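Local coordinates for protein anti-sigma-E factor ChrR (Rhodobacter sphaeroides, PDB 2Z2S) that inhibits the extracytoplasmic function sigma-E factor as a zinc-containing anti-sigma factor and is needed, through its C-terminal domain, for the response to singlet oxygen, at residues L20-S25 with L119-E124; V27-L32 with P91-D96; T149-G154 with C187-A192. All blocks are in the same frame, centred on the assembly; numbering follows the deposited sequence.

Interaction 1. Residues L20-S25 with L119-E124; sequences LSEAFS and LPTGGE
E22 reaches from the first turn of its helix across to the loop at T121 and G122 and sets its carboxylate over that backbone. Its CG stands anti to the backbone N (chi1 -172°) and the chain stays extended from there, which carries OE2 to the amide of G122, 2.5 Å from N. The N-H points nearly straight at the oxygen (160°) but arrives from above, 56° out of the carboxylate plane. On that same side of the carboxylate, T121 crosses the glutamate chain, its CB 3.7 Å from E22 CD and its CG2 3.8 Å from E22 OE1, so the methyl and CB cover one flank of the charged group. The contact joins the anti-sigma region, at the start of helix 22-32, to the loop between strands 115-119 and 126-132 of the cupin-like domain. A water bridges the two sides: it accepts from A23 N at 2.8 Å, donates to G122 O at 2.5 Å, and makes a weak bond with T121 OG1. Behind this, the A23 methyl lies loosely alongside, CB 4.4 Å from T121 OG1. Y97 holds the other carboxylate oxygen, OE1, through its hydroxyl, and T121 packs on the same tyrosine. Cutting E22 back to an alanine is likely to leave the G122 amide and the Y97 hydroxyl without this acceptor and to uncover the T121 methyl. E22 OE2 is also hydrogen-bonded to the backbone of the second protein of the assembly, with a basic side chain of that protein packing nearby.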
loop_
_atom_site.group_PDB
_atom_site.type_symbol
_atom_site.label_atom_id
_atom_site.label_comp_id
_atom_site.label_asym_id
_atom_site.label_seq_id
_atom_site.Cartn_x
_atom_site.Cartn_y
_atom_site.Cartn_z
ATOM N N LEU B 20 9.854 -2.553 -1.104
ATOM C CA LEU B 20 10.004 -1.885 -2.389
ATOM C C LEU B 20 10.705 -0.553 -2.263
ATOM O O LEU B 20 10.611 0.101 -1.222
ATOM C CB LEU B 20 8.618 -1.686 -3.002
ATOM C CG LEU B 20 8.391 -2.225 -4.410
ATOM C CD1 LEU B 20 8.929 -3.644 -4.533
ATOM C CD2 LEU B 20 6.914 -2.180 -4.712
ATOM N N SER B 21 11.411 -0.151 -3.319
ATOM C CA SER B 21 12.113 1.140 -3.311
ATOM C C SER B 21 11.100 2.223 -3.646
ATOM O O SER B 21 10.231 2.026 -4.489
ATOM C CB SER B 21 13.226 1.179 -4.344
ATOM O OG SER B 21 12.655 1.271 -5.631
ATOM N N GLU B 22 11.229 3.371 -2.994
ATOM C CA GLU B 22 10.296 4.481 -3.167
ATOM C C GLU B 22 9.749 4.704 -4.570
ATOM O O GLU B 22 8.555 4.946 -4.757
ATOM C CB GLU B 22 10.920 5.774 -2.661
ATOM C CG GLU B 22 9.921 6.904 -2.634
ATOM C CD GLU B 22 10.457 8.154 -1.970
ATOM O OE1 GLU B 22 9.741 9.176 -1.974
ATOM O OE2 GLU B 22 11.587 8.114 -1.445
ATOM N N ALA B 23 10.623 4.634 -5.560
ATOM C CA ALA B 23 10.191 4.828 -6.936
ATOM C C ALA B 23 9.096 3.805 -7.300
ATOM O O ALA B 23 7.950 4.169 -7.591
ATOM C CB ALA B 23 11.406 4.699 -7.890
ATOM N N PHE B 24 9.454 2.526 -7.280
ATOM C CA PHE B 24 8.497 1.483 -7.607
ATOM C C PHE B 24 7.235 1.589 -6.743
ATOM O O PHE B 24 6.132 1.429 -7.245
ATOM C CB PHE B 24 9.152 0.097 -7.472
ATOM C CG PHE B 24 10.254 -0.147 -8.474
ATOM C CD1 PHE B 24 10.052 0.122 -9.818
ATOM C CD2 PHE B 24 11.483 -0.646 -8.079
ATOM C CE1 PHE B 24 11.049 -0.098 -10.748
ATOM C CE2 PHE B 24 12.487 -0.870 -9.013
ATOM C CZ PHE B 24 12.263 -0.595 -10.347
ATOM N N SER B 25 7.395 1.867 -5.453
ATOM C CA SER B 25 6.246 2.028 -4.567
ATOM C C SER B 25 5.353 3.136 -5.092
ATOM O O SER B 25 4.143 3.101 -4.934
ATOM C CB SER B 25 6.697 2.404 -3.163
ATOM O OG SER B 25 7.541 1.407 -2.621
ATOM N N LEU B 119 11.074 12.789 -10.901
ATOM C CA LEU B 119 10.449 12.963 -9.600
ATOM C C LEU B 119 11.461 12.625 -8.510
ATOM O O LEU B 119 12.193 11.638 -8.605
ATOM C CB LEU B 119 9.210 12.076 -9.489
ATOM C CG LEU B 119 8.164 12.352 -10.575
ATOM C CD1 LEU B 119 7.102 11.281 -10.529
ATOM C CD2 LEU B 119 7.539 13.720 -10.380
ATOM N N PRO B 120 11.515 13.455 -7.459
ATOM C CA PRO B 120 12.421 13.312 -6.311
ATOM C C PRO B 120 12.078 12.132 -5.389
ATOM O O PRO B 120 11.020 12.117 -4.756
ATOM C CB PRO B 120 12.261 14.652 -5.604
ATOM C CG PRO B 120 10.762 14.889 -5.763
ATOM C CD PRO B 120 10.552 14.553 -7.233
ATOM N N THR B 121 12.973 11.159 -5.295
ATOM C CA THR B 121 12.714 10.002 -4.447
ATOM C C THR B 121 13.956 9.437 -3.767
ATOM O O THR B 121 15.077 9.639 -4.218
ATOM C CB THR B 121 12.061 8.841 -5.249
ATOM O OG1 THR B 121 12.867 8.537 -6.396
ATOM C CG2 THR B 121 10.648 9.210 -5.687
ATOM N N GLY B 122 13.733 8.723 -2.669
ATOM C CA GLY B 122 14.822 8.096 -1.955
ATOM C C GLY B 122 15.062 6.808 -2.709
ATOM O O GLY B 122 14.516 6.639 -3.796
ATOM N N GLY B 123 15.854 5.898 -2.150
ATOM C CA GLY B 123 16.129 4.647 -2.836
ATOM C C GLY B 123 16.976 4.833 -4.083
ATOM O O GLY B 123 17.282 5.955 -4.482
ATOM N N GLU B 124 17.353 3.721 -4.707
ATOM C CA GLU B 124 18.162 3.758 -5.912
ATOM C C GLU B 124 17.401 3.351 -7.172
ATOM O O GLU B 124 17.939 2.647 -8.020
ATOM C CB GLU B 124 19.368 2.875 -5.734
HETATM O O HOH W 1 13.340 5.217 -5.484
#

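Interaction 2. Residues V27-L32 with P91-D96; sequences VVATHL and PAPLAD. With ZN (zinc ion), chain I.
The pyrrolidine ring of P93 is flanked along its CD-CG side by two residues of helix 22-32, one to each side of its mean plane. T30 OG1 comes from one side, 3.4 Å from P93 CD, and A29 CB from the other, 4.3 Å from P93 CG; both sit beyond the rim of the ring. A second flat group, the carbonyl of A29, meets a methyl: A92 CB lies 3.3 Å from A29 O and 3.6 Å from T30 CA, wedged against the helix backbone where the two chains come nearest. The imidazole of H31 turns the other way. Its NE2 binds the zinc ion at 2.0 Å, completing with H6, C35 and C38 the metal site required for anti-sigma function, while ND1 makes a weak hydrogen bond to G166 O.

T30 has the largest share of the buried surface. Its OG1 stands beside the backbone N (chi1 -64°), where it hydrogen-bonds back to L26 O one turn earlier; with its polar need met inside the helix, the oxygen can lie against carbon, including L94 CB at 3.6 Å. The join is therefore van der Waals packing of small residues, which lets the segment leading into helix 94-97 run close to the zinc-bearing helix. Y15 of helix 9-17 packs on A29, and the second protein of the assembly lays its backbone against both A29 and P93. On the cupin side, T30 touches L150 of strand 147-151, and L190 of strand 187-193 packs against both T30 and L94.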
loop_
_atom_site.group_PDB
_atom_site.type_symbol
_atom_site.label_atom_id
_atom_site.label_comp_id
_atom_site.label_asym_id
_atom_site.label_seq_id
_atom_site.Cartn_x
_atom_site.Cartn_y
_atom_site.Cartn_z
ATOM N N VAL B 27 4.828 3.986 -8.314
ATOM C CA VAL B 27 4.038 3.549 -9.441
ATOM C C VAL B 27 2.992 2.541 -9.023
ATOM O O VAL B 27 1.826 2.643 -9.407
ATOM C CB VAL B 27 4.926 2.929 -10.513
ATOM C CG1 VAL B 27 4.085 2.345 -11.608
ATOM C CG2 VAL B 27 5.844 3.990 -11.079
ATOM N N VAL B 28 3.411 1.560 -8.237
ATOM C CA VAL B 28 2.493 0.531 -7.788
ATOM C C VAL B 28 1.297 1.128 -7.054
ATOM O O VAL B 28 0.149 0.763 -7.312
ATOM C CB VAL B 28 3.191 -0.459 -6.876
ATOM C CG1 VAL B 28 2.191 -1.444 -6.320
ATOM C CG2 VAL B 28 4.245 -1.189 -7.652
ATOM N N ALA B 29 1.566 2.058 -6.146
ATOM C CA ALA B 29 0.490 2.688 -5.394
ATOM C C ALA B 29 -0.378 3.639 -6.222
ATOM O O ALA B 29 -1.526 3.873 -5.871
ATOM C CB ALA B 29 1.053 3.419 -4.175
ATOM N N THR B 30 0.140 4.196 -7.313
ATOM C CA THR B 30 -0.696 5.087 -8.101
ATOM C C THR B 30 -1.652 4.210 -8.863
ATOM O O THR B 30 -2.801 4.575 -9.118
ATOM C CB THR B 30 0.098 5.956 -9.089
ATOM O OG1 THR B 30 0.974 6.830 -8.366
ATOM C CG2 THR B 30 -0.866 6.835 -9.888
ATOM N N HIS B 31 -1.183 3.028 -9.224
ATOM C CA HIS B 31 -2.061 2.119 -9.923
ATOM C C HIS B 31 -3.130 1.734 -8.916
ATOM O O HIS B 31 -4.315 1.840 -9.207
ATOM C CB HIS B 31 -1.313 0.872 -10.385
ATOM C CG HIS B 31 -2.181 -0.100 -11.112
ATOM N ND1 HIS B 31 -2.810 0.210 -12.299
ATOM C CD2 HIS B 31 -2.541 -1.372 -10.816
ATOM C CE1 HIS B 31 -3.519 -0.830 -12.704
ATOM N NE2 HIS B 31 -3.372 -1.802 -11.820
ATOM N N LEU B 32 -2.706 1.323 -7.720
ATOM C CA LEU B 32 -3.641 0.907 -6.679
ATOM C C LEU B 32 -4.742 1.917 -6.422
ATOM O O LEU B 32 -5.876 1.541 -6.116
ATOM C CB LEU B 32 -2.925 0.602 -5.353
ATOM C CG LEU B 32 -2.007 -0.628 -5.238
ATOM C CD1 LEU B 32 -1.696 -0.877 -3.784
ATOM C CD2 LEU B 32 -2.656 -1.858 -5.837
ATOM N N PRO B 91 -3.612 11.345 -8.897
ATOM C CA PRO B 91 -4.213 11.309 -7.559
ATOM C C PRO B 91 -3.725 10.506 -6.331
ATOM O O PRO B 91 -3.710 11.054 -5.225
ATOM C CB PRO B 91 -5.638 10.933 -7.891
ATOM C CG PRO B 91 -5.397 9.825 -8.966
ATOM C CD PRO B 91 -4.125 10.228 -9.714
ATOM N N ALA B 92 -3.342 9.240 -6.487
ATOM C CA ALA B 92 -2.970 8.454 -5.305
ATOM C C ALA B 92 -1.966 9.174 -4.403
ATOM O O ALA B 92 -2.330 9.701 -3.351
ATOM C CB ALA B 92 -2.480 7.052 -5.714
ATOM N N PRO B 93 -0.685 9.132 -4.752
ATOM C CA PRO B 93 0.318 9.814 -3.955
ATOM C C PRO B 93 1.019 10.702 -4.978
ATOM O O PRO B 93 1.441 11.803 -4.673
ATOM C CB PRO B 93 1.175 8.661 -3.443
ATOM C CG PRO B 93 1.145 7.702 -4.517
ATOM C CD PRO B 93 -0.081 7.941 -5.363
ATOM N N LEU B 94 1.124 10.203 -6.204
ATOM C CA LEU B 94 1.729 10.933 -7.310
ATOM C C LEU B 94 1.506 12.440 -7.159
ATOM O O LEU B 94 2.394 13.242 -7.439
ATOM C CB LEU B 94 1.117 10.429 -8.627
ATOM C CG LEU B 94 1.677 10.790 -10.005
ATOM C CD1 LEU B 94 0.760 11.773 -10.675
ATOM C CD2 LEU B 94 3.083 11.331 -9.869
ATOM N N ALA B 95 0.319 12.807 -6.686
ATOM C CA ALA B 95 -0.052 14.202 -6.483
ATOM C C ALA B 95 0.897 14.921 -5.517
ATOM O O ALA B 95 1.038 16.139 -5.563
ATOM C CB ALA B 95 -1.500 14.286 -5.979
ATOM N N ASP B 96 1.555 14.172 -4.647
ATOM C CA ASP B 96 2.467 14.780 -3.703
ATOM C C ASP B 96 3.768 15.130 -4.401
ATOM O O ASP B 96 4.475 16.028 -3.970
ATOM C CB ASP B 96 2.769 13.822 -2.544
ATOM C CG ASP B 96 1.512 13.165 -1.976
ATOM O OD1 ASP B 96 0.428 13.796 -2.026
ATOM O OD2 ASP B 96 1.611 12.025 -1.462
HETATM ZN ZN ZN I . -4.831 -3.118 -11.468
#

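Interaction 3. Residues T149-G154 with C187-A192; sequences TLVLQG and CICLAA
L150 and L190 stand side by side on one face of the sheet, CB to CB at 4.3 Å. Both send CG anti to the backbone N (chi1 169° and 178°), a torsion that, on oppositely running strands, splays them apart beyond CB, yet both touch T30 of helix 22-32. The reverse face carries T149, V151, C189 and A191. There C189 leans its sulfur toward V151, SG to CG2 4.1 Å, while its CB meets the methyl of T149, with CG2 3.8 Å away. F156 of strand 155-157 covers V151, C187 and C189. Strands 147-151 and 187-193 are antiparallel neighbours in the larger sheet of the cupin-like domain, and L150 and L190 exchange a reciprocal pair of backbone bonds, each 2.8 Å from N to O. Past V151 the strand turns a corner. I188 O now accepts both L152 N, at 2.7 Å and nearly in line with the carbonyl, and Q153 N, at 3.3 Å on a lone pair, a pattern consistent with a classic beta bulge. L152 keeps to the leucine side, CD1 4.3 Å from L190 CB, L129 touching both; the break in alternation shows at Q153, which falls there too.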
loop_
_atom_site.group_PDB
_atom_site.type_symbol
_atom_site.label_atom_id
_atom_site.label_comp_id
_atom_site.label_asym_id
_atom_site.label_seq_id
_atom_site.Cartn_x
_atom_site.Cartn_y
_atom_site.Cartn_z
ATOM N N THR B 149 5.658 1.101 -15.906
ATOM C CA THR B 149 5.064 2.256 -16.567
ATOM C C THR B 149 3.564 2.286 -16.309
ATOM O O THR B 149 2.889 1.261 -16.393
ATOM C CB THR B 149 5.317 2.204 -18.099
ATOM O OG1 THR B 149 6.704 1.942 -18.344
ATOM C CG2 THR B 149 4.950 3.529 -18.761
ATOM N N LEU B 150 3.048 3.466 -15.992
ATOM C CA LEU B 150 1.623 3.627 -15.733
ATOM C C LEU B 150 1.099 4.774 -16.567
ATOM O O LEU B 150 1.556 5.898 -16.424
ATOM C CB LEU B 150 1.376 3.914 -14.249
ATOM C CG LEU B 150 -0.003 4.380 -13.755
ATOM C CD1 LEU B 150 -1.108 3.380 -14.076
ATOM C CD2 LEU B 150 0.094 4.574 -12.256
ATOM N N VAL B 151 0.149 4.478 -17.445
ATOM C CA VAL B 151 -0.439 5.493 -18.301
ATOM C C VAL B 151 -1.430 6.314 -17.487
ATOM O O VAL B 151 -2.322 5.762 -16.841
ATOM C CB VAL B 151 -1.180 4.844 -19.475
ATOM C CG1 VAL B 151 -1.684 5.909 -20.437
ATOM C CG2 VAL B 151 -0.260 3.883 -20.183
ATOM N N LEU B 152 -1.280 7.630 -17.520
ATOM C CA LEU B 152 -2.175 8.503 -16.774
ATOM C C LEU B 152 -3.152 9.183 -17.705
ATOM O O LEU B 152 -4.201 9.660 -17.275
ATOM C CB LEU B 152 -1.370 9.555 -16.017
ATOM C CG LEU B 152 -0.347 8.980 -15.039
ATOM C CD1 LEU B 152 0.502 10.091 -14.466
ATOM C CD2 LEU B 152 -1.068 8.231 -13.933
ATOM N N GLN B 153 -2.795 9.232 -18.983
ATOM C CA GLN B 153 -3.641 9.845 -19.998
ATOM C C GLN B 153 -3.305 9.263 -21.362
ATOM O O GLN B 153 -2.163 8.896 -21.632
ATOM C CB GLN B 153 -3.444 11.363 -20.024
ATOM C CG GLN B 153 -4.415 12.069 -20.954
ATOM C CD GLN B 153 -4.143 13.555 -21.091
ATOM O OE1 GLN B 153 -3.124 13.958 -21.648
ATOM N NE2 GLN B 153 -5.056 14.375 -20.587
ATOM N N GLY B 154 -4.305 9.183 -22.228
ATOM C CA GLY B 154 -4.072 8.628 -23.549
ATOM C C GLY B 154 -3.726 7.148 -23.503
ATOM O O GLY B 154 -4.301 6.380 -22.731
ATOM N N CYS B 187 -0.269 11.047 -24.556
ATOM C CA CYS B 187 -0.091 9.965 -23.605
ATOM C C CYS B 187 0.933 10.292 -22.534
ATOM O O CYS B 187 2.131 10.235 -22.783
ATOM C CB CYS B 187 0.341 8.710 -24.352
ATOM S SG CYS B 187 1.056 7.450 -23.314
ATOM N N ILE B 188 0.463 10.631 -21.339
ATOM C CA ILE B 188 1.365 10.948 -20.240
ATOM C C ILE B 188 1.496 9.718 -19.354
ATOM O O ILE B 188 0.498 9.110 -18.976
ATOM C CB ILE B 188 0.829 12.106 -19.391
ATOM C CG1 ILE B 188 0.400 13.255 -20.303
ATOM C CG2 ILE B 188 1.897 12.564 -18.419
ATOM C CD1 ILE B 188 -0.380 14.338 -19.594
ATOM N N CYS B 189 2.724 9.354 -19.015
ATOM C CA CYS B 189 2.952 8.186 -18.185
ATOM C C CYS B 189 3.788 8.475 -16.959
ATOM O O CYS B 189 4.384 9.542 -16.834
ATOM C CB CYS B 189 3.668 7.112 -18.992
ATOM S SG CYS B 189 2.784 6.605 -20.446
ATOM N N LEU B 190 3.812 7.500 -16.055
ATOM C CA LEU B 190 4.619 7.561 -14.848
ATOM C C LEU B 190 5.514 6.334 -14.946
ATOM O O LEU B 190 5.027 5.202 -14.999
ATOM C CB LEU B 190 3.756 7.468 -13.596
ATOM C CG LEU B 190 4.543 7.473 -12.283
ATOM C CD1 LEU B 190 5.482 8.667 -12.219
ATOM C CD2 LEU B 190 3.558 7.501 -11.134
ATOM N N ALA B 191 6.820 6.553 -15.003
ATOM C CA ALA B 191 7.733 5.436 -15.109
ATOM C C ALA B 191 8.703 5.382 -13.947
ATOM O O ALA B 191 8.974 6.382 -13.280
ATOM C CB ALA B 191 8.478 5.507 -16.417
ATOM N N ALA B 192 9.212 4.186 -13.705
ATOM C CA ALA B 192 10.144 3.969 -12.633
ATOM C C ALA B 192 11.101 2.883 -13.085
ATOM O O ALA B 192 10.666 1.833 -13.568
ATOM C CB ALA B 192 9.394 3.539 -11.389
#

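How the interactions relate
The centres of interactions 1 and 2 lie about 12 Å apart on one helix, 22-32, with interaction 2 nested inside the chain loop that interaction 1 closes; interaction 3 follows both. It lies about 11 Å from interaction 2 and 16 Å from interaction 1, centre to centre, in the sheet against which that helix packs. F24 and V27 touch A192, T30 touches L150, and L119 bridges L94 and L190. Helix 22-32 thus ties the region sufficient for sigma-factor binding to the one required for the singlet-oxygen response, at its start through a loop of the cupin-like domain and further on through 91-96 and the strands of interaction 3, close to the zinc site.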